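Local coordinates for branched-chain-amino-acid aminotransferase (Pseudomonas sp. UW4, PDB 6JIF), which catalyses the reversible, pyridoxal-5'-phosphate-dependent transfer of the amino group between branched-chain amino acids and 2-oxoglutarate, at residues T183-Q188 with V308-G313; S295-A300 with H322-E327. All blocks are in the same frame, centred on the assembly; numbering follows the deposited sequence.

Contact 1 (T183-Q188 with V308-G313); sequences TPHNFQ and VITPIG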
loop_
_atom_site.group_PDB
_atom_site.type_symbol
_atom_site.label_atom_id
_atom_site.label_comp_id
_atom_site.label_asym_id
_atom_site.label_seq_id
_atom_site.Cartn_x
_atom_site.Cartn_y
_atom_site.Cartn_z
ATOM N N THR B 183 6.359 -11.665 -28.798
ATOM C CA THR B 183 6.642 -10.565 -29.694
ATOM C C THR B 183 7.292 -9.498 -28.855
ATOM O O THR B 183 7.107 -9.499 -27.628
ATOM C CB THR B 183 5.366 -10.008 -30.341
ATOM O OG1 THR B 183 5.744 -9.190 -31.438
ATOM C CG2 THR B 183 4.579 -9.171 -29.304
ATOM N N PRO B 184 8.115 -8.631 -29.441
ATOM C CA PRO B 184 8.700 -7.541 -28.635
ATOM C C PRO B 184 7.714 -6.431 -28.298
ATOM O O PRO B 184 6.881 -6.031 -29.110
ATOM C CB PRO B 184 9.803 -6.966 -29.534
ATOM C CG PRO B 184 9.978 -7.978 -30.674
ATOM C CD PRO B 184 8.677 -8.706 -30.805
ATOM N N HIS B 185 7.904 -5.845 -27.118
ATOM C CA HIS B 185 7.095 -4.736 -26.638
ATOM C C HIS B 185 8.040 -3.655 -26.193
ATOM O O HIS B 185 9.149 -3.963 -25.748
ATOM C CB HIS B 185 6.250 -5.126 -25.411
ATOM C CG HIS B 185 5.420 -6.316 -25.659
ATOM N ND1 HIS B 185 4.102 -6.234 -26.033
ATOM C CD2 HIS B 185 5.751 -7.623 -25.722
ATOM C CE1 HIS B 185 3.642 -7.442 -26.283
ATOM N NE2 HIS B 185 4.623 -8.305 -26.101
ATOM N N ASN B 186 7.582 -2.403 -26.285
ATOM C CA ASN B 186 8.352 -1.229 -25.849
ATOM C C ASN B 186 7.891 -0.778 -24.469
ATOM O O ASN B 186 6.688 -0.799 -24.181
ATOM C CB ASN B 186 8.241 -0.057 -26.827
ATOM C CG ASN B 186 8.802 -0.419 -28.190
ATOM O OD1 ASN B 186 9.677 -1.262 -28.300
ATOM N ND2 ASN B 186 8.286 0.217 -29.245
ATOM N N PHE B 187 8.856 -0.352 -23.637
ATOM C CA PHE B 187 8.569 0.136 -22.277
ATOM C C PHE B 187 9.239 1.482 -22.085
ATOM O O PHE B 187 10.164 1.826 -22.828
ATOM C CB PHE B 187 9.050 -0.857 -21.188
ATOM C CG PHE B 187 8.382 -2.222 -21.251
ATOM C CD1 PHE B 187 8.776 -3.147 -22.177
ATOM C CD2 PHE B 187 7.352 -2.541 -20.359
ATOM C CE1 PHE B 187 8.164 -4.424 -22.225
ATOM C CE2 PHE B 187 6.758 -3.758 -20.400
ATOM C CZ PHE B 187 7.168 -4.720 -21.359
ATOM N N GLN B 188 8.773 2.258 -21.088
ATOM C CA GLN B 188 9.250 3.621 -20.842
ATOM C C GLN B 188 9.786 3.774 -19.421
ATOM O O GLN B 188 9.109 3.399 -18.465
ATOM C CB GLN B 188 8.126 4.621 -21.028
ATOM C CG GLN B 188 8.594 6.058 -20.925
ATOM C CD GLN B 188 7.458 7.009 -21.032
ATOM O OE1 GLN B 188 6.483 6.947 -20.284
ATOM N NE2 GLN B 188 7.555 7.915 -22.006
ATOM N N VAL B 308 4.918 -14.929 -18.203
ATOM C CA VAL B 308 6.027 -15.872 -18.387
ATOM C C VAL B 308 7.260 -15.062 -18.802
ATOM O O VAL B 308 8.074 -14.677 -17.933
ATOM C CB VAL B 308 5.713 -17.050 -19.348
ATOM C CG1 VAL B 308 6.856 -18.063 -19.289
ATOM C CG2 VAL B 308 4.399 -17.733 -18.941
ATOM N N ILE B 309 7.378 -14.720 -20.091
ATOM C CA ILE B 309 8.428 -13.813 -20.537
ATOM C C ILE B 309 7.781 -12.803 -21.464
ATOM O O ILE B 309 7.056 -13.190 -22.378
ATOM C CB ILE B 309 9.572 -14.546 -21.259
ATOM C CG1 ILE B 309 10.353 -15.374 -20.251
ATOM C CG2 ILE B 309 10.535 -13.529 -21.942
ATOM C CD1 ILE B 309 11.565 -16.024 -20.844
ATOM N N THR B 310 8.033 -11.504 -21.229
ATOM C CA THR B 310 7.627 -10.485 -22.194
ATOM C C THR B 310 8.902 -9.967 -22.841
ATOM O O THR B 310 9.721 -9.356 -22.148
ATOM C CB THR B 310 6.879 -9.355 -21.490
ATOM O OG1 THR B 310 5.736 -9.897 -20.804
ATOM C CG2 THR B 310 6.451 -8.287 -22.495
ATOM N N PRO B 311 9.148 -10.205 -24.128
ATOM C CA PRO B 311 10.367 -9.675 -24.744
ATOM C C PRO B 311 10.305 -8.152 -24.829
ATOM O O PRO B 311 9.240 -7.570 -25.046
ATOM C CB PRO B 311 10.384 -10.353 -26.128
ATOM C CG PRO B 311 9.585 -11.538 -25.981
ATOM C CD PRO B 311 8.459 -11.127 -25.028
ATOM N N ILE B 312 11.439 -7.502 -24.558
ATOM C CA ILE B 312 11.527 -6.051 -24.651
ATOM C C ILE B 312 12.104 -5.698 -26.016
ATOM O O ILE B 312 13.210 -6.130 -26.363
ATOM C CB ILE B 312 12.365 -5.440 -23.528
ATOM C CG1 ILE B 312 11.608 -5.626 -22.207
ATOM C CG2 ILE B 312 12.630 -3.962 -23.846
ATOM C CD1 ILE B 312 12.491 -5.539 -21.019
ATOM N N GLY B 313 11.345 -4.950 -26.789
ATOM C CA GLY B 313 11.870 -4.469 -28.064
ATOM C C GLY B 313 12.745 -3.253 -27.779
ATOM O O GLY B 313 13.951 -3.250 -28.082
#

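Contact 2 (S295-A300 with H322-E327); sequences SDFKEA and HVFHSE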
loop_
_atom_site.group_PDB
_atom_site.type_symbol
_atom_site.label_atom_id
_atom_site.label_comp_id
_atom_site.label_asym_id
_atom_site.label_seq_id
_atom_site.Cartn_x
_atom_site.Cartn_y
_atom_site.Cartn_z
ATOM N N SER B 295 23.407 -0.640 -23.913
ATOM C CA SER B 295 24.170 -1.277 -24.968
ATOM C C SER B 295 24.886 -2.551 -24.527
ATOM O O SER B 295 25.348 -3.312 -25.391
ATOM C CB SER B 295 25.142 -0.263 -25.520
ATOM O OG SER B 295 24.402 0.580 -26.392
ATOM N N ASP B 296 24.955 -2.834 -23.217
ATOM C CA ASP B 296 25.499 -4.108 -22.749
ATOM C C ASP B 296 24.724 -5.330 -23.246
ATOM O O ASP B 296 25.284 -6.436 -23.227
ATOM C CB ASP B 296 25.425 -4.228 -21.222
ATOM C CG ASP B 296 26.325 -3.257 -20.478
ATOM O OD1 ASP B 296 27.136 -2.540 -21.098
ATOM O OD2 ASP B 296 26.178 -3.236 -19.233
ATOM N N PHE B 297 23.444 -5.192 -23.609
ATOM C CA PHE B 297 22.567 -6.347 -23.829
ATOM C C PHE B 297 22.237 -6.474 -25.302
ATOM O O PHE B 297 21.895 -5.477 -25.935
ATOM C CB PHE B 297 21.283 -6.180 -23.011
ATOM C CG PHE B 297 21.564 -6.028 -21.552
ATOM C CD1 PHE B 297 22.244 -7.025 -20.871
ATOM C CD2 PHE B 297 21.228 -4.846 -20.887
ATOM C CE1 PHE B 297 22.570 -6.895 -19.523
ATOM C CE2 PHE B 297 21.523 -4.695 -19.531
ATOM C CZ PHE B 297 22.221 -5.729 -18.850
ATOM N N LYS B 298 22.332 -7.703 -25.855
ATOM C CA LYS B 298 21.832 -7.896 -27.211
ATOM C C LYS B 298 20.348 -8.291 -27.220
ATOM O O LYS B 298 19.716 -8.254 -28.271
ATOM C CB LYS B 298 22.699 -8.929 -27.944
ATOM C CG LYS B 298 22.738 -10.305 -27.233
ATOM C CD LYS B 298 23.675 -11.274 -28.018
ATOM C CE LYS B 298 23.690 -12.663 -27.362
ATOM N NZ LYS B 298 24.397 -13.789 -28.141
ATOM N N GLU B 299 19.791 -8.679 -26.083
ATOM C CA GLU B 299 18.387 -9.015 -25.914
ATOM C C GLU B 299 18.004 -8.610 -24.506
ATOM O O GLU B 299 18.866 -8.526 -23.612
ATOM C CB GLU B 299 18.100 -10.543 -26.039
ATOM C CG GLU B 299 18.433 -11.147 -27.321
ATOM C CD GLU B 299 18.084 -12.630 -27.375
ATOM O OE1 GLU B 299 17.059 -12.993 -26.743
ATOM O OE2 GLU B 299 18.827 -13.412 -28.067
ATOM N N ALA B 300 16.716 -8.374 -24.301
ATOM C CA ALA B 300 16.233 -8.108 -22.953
ATOM C C ALA B 300 14.768 -8.511 -22.853
ATOM O O ALA B 300 14.052 -8.569 -23.849
ATOM C CB ALA B 300 16.407 -6.629 -22.573
ATOM N N HIS B 322 15.762 2.957 -27.052
ATOM C CA HIS B 322 16.888 2.041 -27.212
ATOM C C HIS B 322 16.343 0.678 -27.597
ATOM O O HIS B 322 15.709 0.019 -26.768
ATOM C CB HIS B 322 17.731 1.898 -25.930
ATOM C CG HIS B 322 18.954 1.039 -26.128
ATOM N ND1 HIS B 322 20.196 1.577 -26.408
ATOM C CD2 HIS B 322 19.115 -0.310 -26.151
ATOM C CE1 HIS B 322 21.060 0.595 -26.612
ATOM N NE2 HIS B 322 20.433 -0.556 -26.454
ATOM N N VAL B 323 16.694 0.197 -28.789
ATOM C CA VAL B 323 16.276 -1.139 -29.236
ATOM C C VAL B 323 17.441 -2.109 -29.091
ATOM O O VAL B 323 18.506 -1.866 -29.666
ATOM C CB VAL B 323 15.779 -1.090 -30.695
ATOM C CG1 VAL B 323 15.508 -2.512 -31.227
ATOM C CG2 VAL B 323 14.522 -0.296 -30.732
ATOM N N PHE B 324 17.222 -3.259 -28.404
ATOM C CA PHE B 324 18.326 -4.193 -28.116
ATOM C C PHE B 324 18.623 -5.062 -29.334
ATOM O O PHE B 324 19.786 -5.210 -29.767
ATOM C CB PHE B 324 18.011 -5.088 -26.893
ATOM C CG PHE B 324 17.793 -4.305 -25.591
ATOM C CD1 PHE B 324 18.861 -3.948 -24.802
ATOM C CD2 PHE B 324 16.516 -3.918 -25.222
ATOM C CE1 PHE B 324 18.667 -3.211 -23.647
ATOM C CE2 PHE B 324 16.276 -3.204 -24.077
ATOM C CZ PHE B 324 17.352 -2.831 -23.277
ATOM N N HIS B 325 17.587 -5.747 -29.814
ATOM C CA HIS B 325 17.678 -6.716 -30.898
ATOM C C HIS B 325 16.809 -6.331 -32.075
ATOM O O HIS B 325 17.300 -6.256 -33.196
ATOM C CB HIS B 325 17.249 -8.104 -30.359
ATOM C CG HIS B 325 17.171 -9.173 -31.414
ATOM N ND1 HIS B 325 18.295 -9.745 -31.975
ATOM C CD2 HIS B 325 16.111 -9.800 -31.983
ATOM C CE1 HIS B 325 17.934 -10.662 -32.862
ATOM N NE2 HIS B 325 16.612 -10.717 -32.882
ATOM N N SER B 326 15.533 -6.049 -31.830
ATOM C CA SER B 326 14.567 -5.874 -32.905
ATOM C C SER B 326 13.249 -5.385 -32.335
ATOM O O SER B 326 12.844 -5.798 -31.245
ATOM C CB SER B 326 14.316 -7.221 -33.609
ATOM O OG SER B 326 13.350 -7.085 -34.622
ATOM N N GLU B 327 12.536 -4.597 -33.137
ATOM C CA GLU B 327 11.155 -4.249 -32.822
ATOM C C GLU B 327 10.167 -5.303 -33.306
ATOM O O GLU B 327 8.977 -5.212 -32.971
ATOM C CB GLU B 327 10.812 -2.891 -33.447
ATOM C CG GLU B 327 11.528 -1.719 -32.765
ATOM C CD GLU B 327 10.767 -1.275 -31.533
ATOM O OE1 GLU B 327 9.912 -0.367 -31.703
ATOM O OE2 GLU B 327 11.026 -1.827 -30.420
HETATM O O HOH W 1 21.714 -2.895 -27.119
HETATM O O HOH W 2 20.730 -8.673 -30.819
#

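Contact 1 (T183-Q188 with V308-G313)
Two groups of segment 308-313 meet His185 O. Gly313 N donates a hydrogen bond to it, 2.6 Å from His185 O with an N-H...O angle of 161°. This donor lies above the carbonyl plane. The CA-H of Ile312 adds a weaker contact, with CA 3.3 Å from the same His185 O. His185 N donates to Pro311 O at 3.0 Å. That bond is more bent, at 147°. The two bonds straddle Ile312, as expected of a parallel bridge between His185 and Ile312. Here the strands 185-189 and 308-317 meet in the mixed sheet of the PLP-binding, class IV aminotransferase fold. The local strand axes diverge by 72°, yet the pairing continues beyond the bridge: Phe187 bonds through its backbone to Gly314 and Asp316.

Side chains pack around this bridge. Thr310 CG2 is wedged between two rings. It lies 3.4 Å from His185 CD2, oblique to the imidazole, and it meets the Phe187 ring edge-on at CZ. CG2 stands anti to the backbone N of Thr310, and this sends the methyl toward the two rings. CE1 of Phe187 lies 3.6 Å from Ile312 CG1, which approaches the ring obliquely, and the two side chains cross at about a right angle. Pro311 O lies at the His185 ring edge, near its plane. The Pro311 ring packs against the backbone carbonyl of Thr183, with CD 3.4 Å from Thr183 O. Pro184 CB rests on Gly313 CA at 3.6 Å. Asn186 OD1 also comes near Gly313, while its ND2 is bonded to Glu327.

Contact 2 (S295-A300 with H322-E327)
Phe324 leads its side chain into 295-300 from CB outward. CB sits 3.9 Å from Lys298 O. CG stands anti to the carbonyl carbon (chi1 -61°), which places the ring between Ala300 and His322, with one edge against Phe297. CD1 meets Phe297 CB at 3.7 Å, and Phe297 O lies at the same edge, in the ring plane. CE1 carries on to Phe297 CB and CD2. Ala300 CB covers one face in a CH-pi contact, 3.8 Å from the ring centroid. CG, CD2, CE2 and CZ all lie under this Ala300 CB, with CE2 nearest at 3.7 Å. His322 CD2 lies over the opposite face, offset toward the rim.

The contact joins the start of strand 297-304, where Lys298 and Glu299 form a classic beta bulge opposite Ile249, to the end of strand 320-323. No direct hydrogen bond crosses it. Two waters make the polar links. One donates to Phe297 O at 2.8 Å and bonds to His322 NE2 at 2.7 Å, in the plane of the imidazole. The other donates to Lys298 O and is hydrogen-bonded to His325 ND1 at 2.9 Å, again at the ring edge. With an alanine in place of Phe324, Ala300 CB and Phe297 CB would probably lose their aromatic partner, and a gap is likely to open toward His322. Ser295 OG comes 3.3 Å from His322 CE1, at the edge of that ring.

Contacts 1 and 2 have centres about 11 Å apart and lie in the same mixed sheet. Strand 308-317 is the shared element. It pairs parallel with 185-189 in contact 1, and antiparallel with 297-304 and 320-323, the two strands of contact 2. Along the chain the segments alternate: 183-188, 295-300, 308-313, then 322-327. The contacts also touch directly, and Ile312 N probably bonds to Ala300 O. In contact 1 the Thr310 side chain is about 10 Å from PLP. The centre of contact 2 lies about 24 Å from the chain centre, that of contact 1 about 16 Å. Strand 308-317 thus ties the cofactor side of the PLP-binding fold to an outer part of the sheet.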